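Local coordinates for protein putative cytochrome P450 hydroxylase (Chondromyces apiculatus DSM 436, PDB 6GMF) that probably acts as a heme-dependent cytochrome P450 monooxygenase on terpenes, using molecular oxygen to oxidise its substrates, at residues 37-41 with 302-307; 110-115 with 354-359; 158-163 with 180-185. One frame throughout, in Å; residues are numbered along the deposited sequence.

Contact 1. Residues 37-41 with 302-307; sequences FMAVG and SVVLPL
Phe37 and Val303 lie side by side at one end of a parallel strand pair, the valine pressed against the ring. Val303 CG1 sits 3.9 Å from the ring centroid, 20° off the normal, a CH-pi contact over the face; Val303 CB approaches Phe37 CD1 to 3.5 Å. Val303 CG1, anti to its own backbone N (chi1 174°), is the bump that meets the ring. Leu305 CG comes within 4.1 Å of Phe37 CB, its CD1 oblique to the ring. Ala39 supplies the hollow on that side of the sheet: its small CB accepts Leu307 CD1 at 3.8 Å, and helix 16-26 closes over Leu307 through Phe20 and Leu23. The other face carries Met38, Val40, Val304 and Pro306. There Val40 CG2 meets Val304 CG1 at 4.0 Å, and helix 43-51 covers Pro306. The bridges are regular: Met38 with Val304, Ala39 with Leu305 and Val40 with Pro306. Four backbone bonds follow: Met38 N to Val303 O, Leu305 N to Met38 O at 2.6 Å, Val40 N to Leu305 O, and Leu307 N to Val40 O at 3.0 Å. Strands 38-40 and 303-306 are inner strands of a mixed sheet, with 29-31 beyond the first and 285-287 beyond the second. Val304 and Pro306 bond on that far side, Val304 to the heme-binding Arg285. Proline, having no N-H, costs this pair nothing, so the contact combines an unbroken backbone ladder with side-chain packing that is apolar between the two strands.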
loop_
_atom_site.group_PDB
_atom_site.type_symbol
_atom_site.label_atom_id
_atom_site.label_comp_id
_atom_site.label_asym_id
_atom_site.label_seq_id
_atom_site.Cartn_x
_atom_site.Cartn_y
_atom_site.Cartn_z
ATOM N N PHE A 37 -17.728 -10.926 6.987
ATOM C CA PHE A 37 -16.679 -11.259 6.045
ATOM C C PHE A 37 -15.892 -12.441 6.618
ATOM O O PHE A 37 -15.730 -12.550 7.838
ATOM C CB PHE A 37 -15.735 -10.077 5.845
ATOM C CG PHE A 37 -16.352 -8.828 5.282
ATOM C CD1 PHE A 37 -17.557 -8.859 4.580
ATOM C CD2 PHE A 37 -15.683 -7.628 5.403
ATOM C CE1 PHE A 37 -18.072 -7.688 4.041
ATOM C CE2 PHE A 37 -16.196 -6.468 4.850
ATOM C CZ PHE A 37 -17.386 -6.508 4.168
ATOM N N MET A 38 -15.431 -13.326 5.749
ATOM C CA MET A 38 -14.683 -14.474 6.198
ATOM C C MET A 38 -13.184 -14.141 6.117
ATOM O O MET A 38 -12.731 -13.570 5.149
ATOM C CB MET A 38 -14.980 -15.719 5.361
ATOM C CG MET A 38 -16.464 -16.015 5.203
ATOM S SD MET A 38 -17.232 -16.319 6.789
ATOM C CE MET A 38 -16.956 -18.073 6.975
ATOM N N ALA A 39 -12.426 -14.454 7.162
ATOM C CA ALA A 39 -10.995 -14.133 7.203
ATOM C C ALA A 39 -10.179 -15.417 7.175
ATOM O O ALA A 39 -10.466 -16.353 7.877
ATOM C CB ALA A 39 -10.689 -13.357 8.437
ATOM N N VAL A 40 -9.086 -15.407 6.403
ATOM C CA VAL A 40 -8.224 -16.556 6.263
ATOM C C VAL A 40 -6.834 -16.148 6.751
ATOM O O VAL A 40 -6.313 -15.215 6.235
ATOM C CB VAL A 40 -8.193 -17.015 4.800
ATOM C CG1 VAL A 40 -7.229 -18.158 4.563
ATOM C CG2 VAL A 40 -9.597 -17.390 4.363
ATOM N N GLY A 41 -6.305 -16.856 7.752
ATOM C CA GLY A 41 -5.098 -16.421 8.467
ATOM C C GLY A 41 -3.831 -17.218 8.236
ATOM O O GLY A 41 -2.759 -16.649 8.439
ATOM N N SER A 302 -19.580 -15.296 -0.528
ATOM C CA SER A 302 -19.040 -14.712 0.687
ATOM C C SER A 302 -17.919 -13.734 0.331
ATOM O O SER A 302 -17.164 -14.007 -0.599
ATOM C CB SER A 302 -18.497 -15.763 1.589
ATOM O OG SER A 302 -19.525 -16.641 2.000
ATOM N N VAL A 303 -17.845 -12.623 1.061
ATOM C CA VAL A 303 -16.623 -11.796 1.022
ATOM C C VAL A 303 -15.565 -12.442 1.917
ATOM O O VAL A 303 -15.852 -12.821 3.062
ATOM C CB VAL A 303 -16.924 -10.358 1.448
ATOM C CG1 VAL A 303 -15.639 -9.533 1.554
ATOM C CG2 VAL A 303 -17.915 -9.736 0.473
ATOM N N VAL A 304 -14.335 -12.531 1.396
ATOM C CA VAL A 304 -13.276 -13.241 2.026
ATOM C C VAL A 304 -12.086 -12.293 2.107
ATOM O O VAL A 304 -11.798 -11.661 1.120
ATOM C CB VAL A 304 -12.884 -14.488 1.220
ATOM C CG1 VAL A 304 -11.658 -15.160 1.804
ATOM C CG2 VAL A 304 -14.056 -15.462 1.123
ATOM N N LEU A 305 -11.492 -12.200 3.298
ATOM C CA LEU A 305 -10.314 -11.374 3.552
ATOM C C LEU A 305 -9.113 -12.277 3.769
ATOM O O LEU A 305 -8.913 -12.808 4.863
ATOM C CB LEU A 305 -10.529 -10.509 4.799
ATOM C CG LEU A 305 -11.781 -9.629 4.844
ATOM C CD1 LEU A 305 -11.736 -8.826 6.124
ATOM C CD2 LEU A 305 -11.831 -8.718 3.669
ATOM N N PRO A 306 -8.266 -12.451 2.739
ATOM C CA PRO A 306 -6.974 -13.083 2.932
ATOM C C PRO A 306 -6.109 -12.143 3.785
ATOM O O PRO A 306 -5.889 -10.975 3.400
ATOM C CB PRO A 306 -6.419 -13.260 1.521
ATOM C CG PRO A 306 -7.569 -12.995 0.600
ATOM C CD PRO A 306 -8.505 -12.064 1.339
ATOM N N LEU A 307 -5.711 -12.612 4.967
ATOM C CA LEU A 307 -5.052 -11.763 5.951
ATOM C C LEU A 307 -3.554 -11.837 5.668
ATOM O O LEU A 307 -2.886 -12.722 6.199
ATOM C CB LEU A 307 -5.344 -12.268 7.358
ATOM C CG LEU A 307 -6.833 -12.281 7.754
ATOM C CD1 LEU A 307 -7.001 -12.865 9.150
ATOM C CD2 LEU A 307 -7.430 -10.904 7.709
#

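Contact 2. Residues 110-115 with 354-359; sequences IRDIAH and KVMLEV
Arg111 is a knob set among Lys354, Val355, Glu358 and Val359 of the facing helix. Its CB starts over Val355, 4.0 Å from Val355 CG1. CG, placed anti to the backbone N (chi1 -166°), passes in plane along the edge of the His115 ring on its own helix. A bend at chi3 then turns the chain, and CZ arrives 3.3 Å from Glu358 OE1. Both terminal nitrogens grip that single oxygen end-on, NH1 at 2.9 Å and NH2 at 2.8 Å from Glu358 OE1. The oxygen lies in the guanidinium plane, but the carboxylate is turned 42° from it; NH2 meets the syn lone pair of Glu358 OE1, whereas NH1 comes from above the carboxylate plane. Val355 lies over one guanidinium face. Glu107 makes salt bridges with both Arg111 NH2 and Lys354 NZ, which probably offsets the closeness of these two cations. Deeper in, Ala114 CB is 3.7 Å from both Val359 CG2 and Met356 CE, and Val359 CG1 makes a CH-pi contact over the His115 ring. The segment axes approach to 9.0 Å and cross at 41°, their chains running in the same general direction. Met356 and Ile110 also touch helix 136-145, and Met356 touches helix 220-251. By chain order these four helices match the conserved D-E-I-L four-helix bundle of the P450 fold, with this contact its D-L side.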
loop_
_atom_site.group_PDB
_atom_site.type_symbol
_atom_site.label_atom_id
_atom_site.label_comp_id
_atom_site.label_asym_id
_atom_site.label_seq_id
_atom_site.Cartn_x
_atom_site.Cartn_y
_atom_site.Cartn_z
ATOM N N ILE A 110 13.740 11.002 -6.708
ATOM C CA ILE A 110 13.236 10.546 -5.397
ATOM C C ILE A 110 14.247 10.923 -4.302
ATOM O O ILE A 110 13.849 11.339 -3.220
ATOM C CB ILE A 110 12.886 9.046 -5.440
ATOM C CG1 ILE A 110 11.647 8.801 -6.309
ATOM C CG2 ILE A 110 12.702 8.495 -4.029
ATOM C CD1 ILE A 110 11.370 7.365 -6.650
ATOM N N ARG A 111 15.560 10.777 -4.567
ATOM C CA ARG A 111 16.591 11.131 -3.598
ATOM C C ARG A 111 16.515 12.643 -3.319
ATOM O O ARG A 111 16.612 13.081 -2.202
ATOM C CB ARG A 111 17.952 10.658 -4.138
ATOM C CG ARG A 111 19.081 10.655 -3.126
ATOM C CD ARG A 111 20.274 9.833 -3.588
ATOM N NE ARG A 111 19.944 8.432 -3.834
ATOM C CZ ARG A 111 19.807 7.496 -2.891
ATOM N NH1 ARG A 111 19.973 7.802 -1.617
ATOM N NH2 ARG A 111 19.498 6.259 -3.229
ATOM N N ASP A 112 16.285 13.416 -4.364
ATOM C CA ASP A 112 16.201 14.881 -4.204
ATOM C C ASP A 112 14.990 15.220 -3.340
ATOM O O ASP A 112 15.083 16.084 -2.543
ATOM C CB ASP A 112 16.158 15.581 -5.562
ATOM C CG ASP A 112 17.520 15.756 -6.201
ATOM O OD1 ASP A 112 18.507 15.540 -5.529
ATOM O OD2 ASP A 112 17.551 16.100 -7.362
ATOM N N ILE A 113 13.883 14.548 -3.577
ATOM C CA ILE A 113 12.660 14.806 -2.781
ATOM C C ILE A 113 12.957 14.423 -1.334
ATOM O O ILE A 113 12.618 15.155 -0.470
ATOM C CB ILE A 113 11.489 14.017 -3.377
ATOM C CG1 ILE A 113 11.119 14.570 -4.745
ATOM C CG2 ILE A 113 10.296 14.025 -2.451
ATOM C CD1 ILE A 113 10.141 13.726 -5.494
ATOM N N ALA A 114 13.613 13.294 -1.128
ATOM C CA ALA A 114 13.930 12.862 0.242
ATOM C C ALA A 114 14.780 13.928 0.938
ATOM O O ALA A 114 14.507 14.256 2.052
ATOM C CB ALA A 114 14.602 11.516 0.218
ATOM N N HIS A 115 15.788 14.430 0.249
ATOM C CA HIS A 115 16.683 15.438 0.856
ATOM C C HIS A 115 15.908 16.721 1.162
ATOM O O HIS A 115 16.147 17.286 2.181
ATOM C CB HIS A 115 17.933 15.607 -0.011
ATOM C CG HIS A 115 18.944 14.540 0.207
ATOM N ND1 HIS A 115 19.694 14.462 1.352
ATOM C CD2 HIS A 115 19.323 13.498 -0.548
ATOM C CE1 HIS A 115 20.484 13.425 1.274
ATOM N NE2 HIS A 115 20.268 12.830 0.138
ATOM N N LYS A 354 13.303 2.659 0.382
ATOM C CA LYS A 354 14.804 2.579 0.495
ATOM C C LYS A 354 15.386 3.990 0.517
ATOM O O LYS A 354 16.211 4.340 1.404
ATOM C CB LYS A 354 15.382 1.795 -0.663
ATOM C CG LYS A 354 16.912 1.709 -0.677
ATOM C CD LYS A 354 17.468 1.328 -2.012
ATOM C CE LYS A 354 17.591 2.545 -2.902
ATOM N NZ LYS A 354 18.544 2.353 -4.025
ATOM N N VAL A 355 14.981 4.796 -0.462
ATOM C CA VAL A 355 15.626 6.103 -0.574
ATOM C C VAL A 355 15.292 6.962 0.648
ATOM O O VAL A 355 16.162 7.545 1.253
ATOM C CB VAL A 355 15.309 6.805 -1.897
ATOM C CG1 VAL A 355 15.784 8.261 -1.854
ATOM C CG2 VAL A 355 15.917 6.081 -3.086
ATOM N N MET A 356 14.014 6.996 1.080
ATOM C CA MET A 356 13.647 7.862 2.174
ATOM C C MET A 356 14.364 7.410 3.450
ATOM O O MET A 356 14.861 8.235 4.216
ATOM C CB MET A 356 12.134 7.867 2.417
ATOM C CG MET A 356 11.644 8.956 3.307
ATOM S SD MET A 356 11.881 10.591 2.586
ATOM C CE MET A 356 13.195 11.239 3.611
ATOM N N LEU A 357 14.428 6.100 3.688
ATOM C CA LEU A 357 15.076 5.624 4.902
ATOM C C LEU A 357 16.599 5.864 4.797
ATOM O O LEU A 357 17.225 6.234 5.802
ATOM C CB LEU A 357 14.741 4.151 5.123
ATOM C CG LEU A 357 13.302 3.891 5.573
ATOM C CD1 LEU A 357 13.049 2.420 5.541
ATOM C CD2 LEU A 357 13.016 4.461 6.963
ATOM N N GLU A 358 17.188 5.713 3.610
ATOM C CA GLU A 358 18.646 5.999 3.436
ATOM C C GLU A 358 18.942 7.452 3.835
ATOM O O GLU A 358 19.918 7.745 4.542
ATOM C CB GLU A 358 19.124 5.805 1.998
ATOM C CG GLU A 358 19.469 4.390 1.627
ATOM C CD GLU A 358 19.729 4.216 0.135
ATOM O OE1 GLU A 358 19.334 5.114 -0.675
ATOM O OE2 GLU A 358 20.306 3.193 -0.244
ATOM N N VAL A 359 18.082 8.373 3.408
ATOM C CA VAL A 359 18.306 9.781 3.678
ATOM C C VAL A 359 18.038 10.070 5.159
ATOM O O VAL A 359 18.800 10.795 5.822
ATOM C CB VAL A 359 17.471 10.631 2.710
ATOM C CG1 VAL A 359 17.540 12.118 3.038
ATOM C CG2 VAL A 359 17.915 10.372 1.276
#

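Contact 3. Residues 158-163 with 180-185; sequences RWSDDM and RSTQEF
Trp159 and Ser181, whose CA atoms are 5.0 Å apart, mark the crossing of two helical segments that run at 136° to each other with axes 9.2 Å apart. The indole lies flat against the opposite helix: Phe185 CA stands 3.9 Å from the centroid of its six-membered ring, nearly on the normal, and the Glu184-Phe185 peptide covers the same face. With CG anti to the carbonyl carbon (chi1 -53°), the ring is carried across so that its N-H edge faces Glu184. There Trp159 NE1 donates to Glu184 OE2 at 3.0 Å, almost in the ring plane and into the anti lone pair. Arg158 NH2 reaches the same Glu184 OE2 at 2.9 Å from the syn side but tilted out of the carboxylate plane, with guanidinium and carboxylate 88° apart. Glu184 OE1 is taken by Arg180 NH1 from within its own helix, also at 2.9 Å. One water accepts from Arg158 NE and donates to both Ser181 OG and Glu184 OE2, joining this network to Ser181, whose OG donates to Asp162 OD2; the 2.5 Å separation of those two oxygens is unusually short and doubtful. Beside Phe185, Met163 CE packs 4.0 Å from Phe185 CB, with its sulfur in a Met-aromatic contact oblique to the ring. A phenylalanine in place of Trp159 would probably deprive Glu184 OE2 of its indole N-H donor and uncover part of the Phe185 backbone. By chain order these are helices F and G, the pair that in P450s generally flanks substrate access; residues 165-175 between them are not modelled. Arg158, also bridged to Asp155, and Trp159 thus bind Glu184 across the helices while Arg180 holds it from its own, which probably favours Glu184 as a carboxylate.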
loop_
_atom_site.group_PDB
_atom_site.type_symbol
_atom_site.label_atom_id
_atom_site.label_comp_id
_atom_site.label_asym_id
_atom_site.label_seq_id
_atom_site.Cartn_x
_atom_site.Cartn_y
_atom_site.Cartn_z
ATOM N N ARG A 158 -4.860 17.719 -2.051
ATOM C CA ARG A 158 -6.153 17.654 -1.430
ATOM C C ARG A 158 -6.892 16.384 -1.869
ATOM O O ARG A 158 -7.465 15.714 -1.064
ATOM C CB ARG A 158 -6.959 18.910 -1.747
ATOM C CG ARG A 158 -8.327 18.922 -1.089
ATOM C CD ARG A 158 -9.098 20.207 -1.369
ATOM N NE ARG A 158 -9.523 20.424 -2.736
ATOM C CZ ARG A 158 -8.892 21.161 -3.661
ATOM N NH1 ARG A 158 -7.798 21.874 -3.378
ATOM N NH2 ARG A 158 -9.303 21.114 -4.915
ATOM N N TRP A 159 -6.867 16.091 -3.165
ATOM C CA TRP A 159 -7.501 14.905 -3.687
ATOM C C TRP A 159 -6.907 13.655 -3.019
ATOM O O TRP A 159 -7.636 12.809 -2.528
ATOM C CB TRP A 159 -7.384 14.803 -5.209
ATOM C CG TRP A 159 -7.861 16.012 -5.944
ATOM C CD1 TRP A 159 -8.888 16.839 -5.570
ATOM C CD2 TRP A 159 -7.424 16.466 -7.231
ATOM N NE1 TRP A 159 -9.060 17.818 -6.519
ATOM C CE2 TRP A 159 -8.154 17.627 -7.525
ATOM C CE3 TRP A 159 -6.419 16.064 -8.110
ATOM C CZ2 TRP A 159 -7.952 18.342 -8.704
ATOM C CZ3 TRP A 159 -6.180 16.804 -9.239
ATOM C CH2 TRP A 159 -6.938 17.929 -9.527
ATOM N N SER A 160 -5.572 13.607 -2.941
ATOM C CA SER A 160 -4.840 12.506 -2.318
ATOM C C SER A 160 -5.275 12.371 -0.855
ATOM O O SER A 160 -5.568 11.258 -0.397
ATOM C CB SER A 160 -3.336 12.737 -2.413
ATOM O OG SER A 160 -2.895 12.653 -3.752
ATOM N N ASP A 161 -5.300 13.485 -0.116
ATOM C CA ASP A 161 -5.669 13.459 1.290
ATOM C C ASP A 161 -7.095 12.917 1.453
ATOM O O ASP A 161 -7.386 12.131 2.360
ATOM C CB ASP A 161 -5.562 14.830 1.950
ATOM C CG ASP A 161 -4.161 15.389 2.105
ATOM O OD1 ASP A 161 -3.186 14.595 2.060
ATOM O OD2 ASP A 161 -4.055 16.625 2.282
ATOM N N ASP A 162 -7.998 13.315 0.572
ATOM C CA ASP A 162 -9.399 12.939 0.674
ATOM C C ASP A 162 -9.615 11.470 0.301
ATOM O O ASP A 162 -10.603 10.866 0.689
ATOM C CB ASP A 162 -10.274 13.825 -0.211
ATOM C CG ASP A 162 -10.490 15.230 0.331
ATOM O OD1 ASP A 162 -10.151 15.491 1.506
ATOM O OD2 ASP A 162 -10.977 16.053 -0.447
ATOM N N MET A 163 -8.680 10.877 -0.430
ATOM C CA MET A 163 -8.854 9.514 -0.926
ATOM C C MET A 163 -8.213 8.506 0.041
ATOM O O MET A 163 -8.423 7.318 -0.121
ATOM C CB MET A 163 -8.259 9.400 -2.333
ATOM C CG MET A 163 -9.170 9.973 -3.415
ATOM S SD MET A 163 -8.345 10.155 -5.046
ATOM C CE MET A 163 -9.648 11.029 -5.914
ATOM N N ARG A 180 -16.422 15.398 -4.317
ATOM C CA ARG A 180 -15.909 16.584 -5.013
ATOM C C ARG A 180 -14.476 16.315 -5.481
ATOM O O ARG A 180 -14.104 16.608 -6.616
ATOM C CB ARG A 180 -15.904 17.820 -4.104
ATOM C CG ARG A 180 -15.402 19.082 -4.791
ATOM C CD ARG A 180 -15.777 20.351 -4.051
ATOM N NE ARG A 180 -15.114 20.496 -2.761
ATOM C CZ ARG A 180 -13.974 21.161 -2.564
ATOM N NH1 ARG A 180 -13.337 21.709 -3.600
ATOM N NH2 ARG A 180 -13.516 21.279 -1.332
ATOM N N SER A 181 -13.690 15.737 -4.587
ATOM C CA SER A 181 -12.288 15.477 -4.916
ATOM C C SER A 181 -12.199 14.479 -6.070
ATOM O O SER A 181 -11.357 14.635 -6.939
ATOM C CB SER A 181 -11.518 15.025 -3.718
ATOM O OG SER A 181 -11.109 16.154 -2.940
ATOM N N THR A 182 -13.079 13.460 -6.086
ATOM C CA THR A 182 -13.044 12.457 -7.126
ATOM C C THR A 182 -13.461 13.112 -8.450
ATOM O O THR A 182 -12.796 12.922 -9.460
ATOM C CB THR A 182 -13.899 11.227 -6.783
ATOM O OG1 THR A 182 -13.420 10.623 -5.582
ATOM C CG2 THR A 182 -13.921 10.195 -7.884
ATOM N N GLN A 183 -14.540 13.919 -8.441
ATOM C CA GLN A 183 -14.980 14.647 -9.637
ATOM C C GLN A 183 -13.875 15.599 -10.119
ATOM O O GLN A 183 -13.601 15.635 -11.308
ATOM C CB GLN A 183 -16.281 15.430 -9.438
ATOM C CG GLN A 183 -17.510 14.539 -9.330
ATOM N N GLU A 184 -13.227 16.320 -9.193
ATOM C CA GLU A 184 -12.189 17.276 -9.631
ATOM C C GLU A 184 -10.971 16.550 -10.223
ATOM O O GLU A 184 -10.369 17.008 -11.215
ATOM C CB GLU A 184 -11.749 18.166 -8.475
ATOM C CG GLU A 184 -12.807 19.139 -7.999
ATOM C CD GLU A 184 -12.428 19.896 -6.746
ATOM O OE1 GLU A 184 -13.154 20.854 -6.398
ATOM O OE2 GLU A 184 -11.458 19.511 -6.099
ATOM N N PHE A 185 -10.588 15.436 -9.590
ATOM C CA PHE A 185 -9.484 14.578 -10.081
ATOM C C PHE A 185 -9.715 14.208 -11.542
ATOM O O PHE A 185 -8.850 14.369 -12.386
ATOM C CB PHE A 185 -9.357 13.301 -9.243
ATOM C CG PHE A 185 -8.283 12.341 -9.719
ATOM C CD1 PHE A 185 -8.559 11.406 -10.718
ATOM C CD2 PHE A 185 -6.987 12.402 -9.226
ATOM C CE1 PHE A 185 -7.574 10.554 -11.199
ATOM C CE2 PHE A 185 -6.006 11.528 -9.696
ATOM C CZ PHE A 185 -6.297 10.610 -10.676
HETATM O O HOH W 1 -11.733 18.824 -3.367
#

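How the contacts relate
The three contacts are separate, none touching another, and all belong to the cytochrome P450 fold. Along the chain the order is 37-41, 110-115, 158-163, 180-185, 302-307 and 354-359: contacts 1 and 2 interleave, and contact 3 is nested inside the loops both close. Contacts 1 and 2 lie on opposite sides of the chain's centre, their centres 36 Å apart; contact 3 has its centre 29 Å from that of contact 1 and 26 Å from that of contact 2. Helices 136-145 and 220-251 border both contacts 2 and 3. Thus contacts 1 and 2 close long loops of the chain, contact 3 a short one, in three separate regions of the fold.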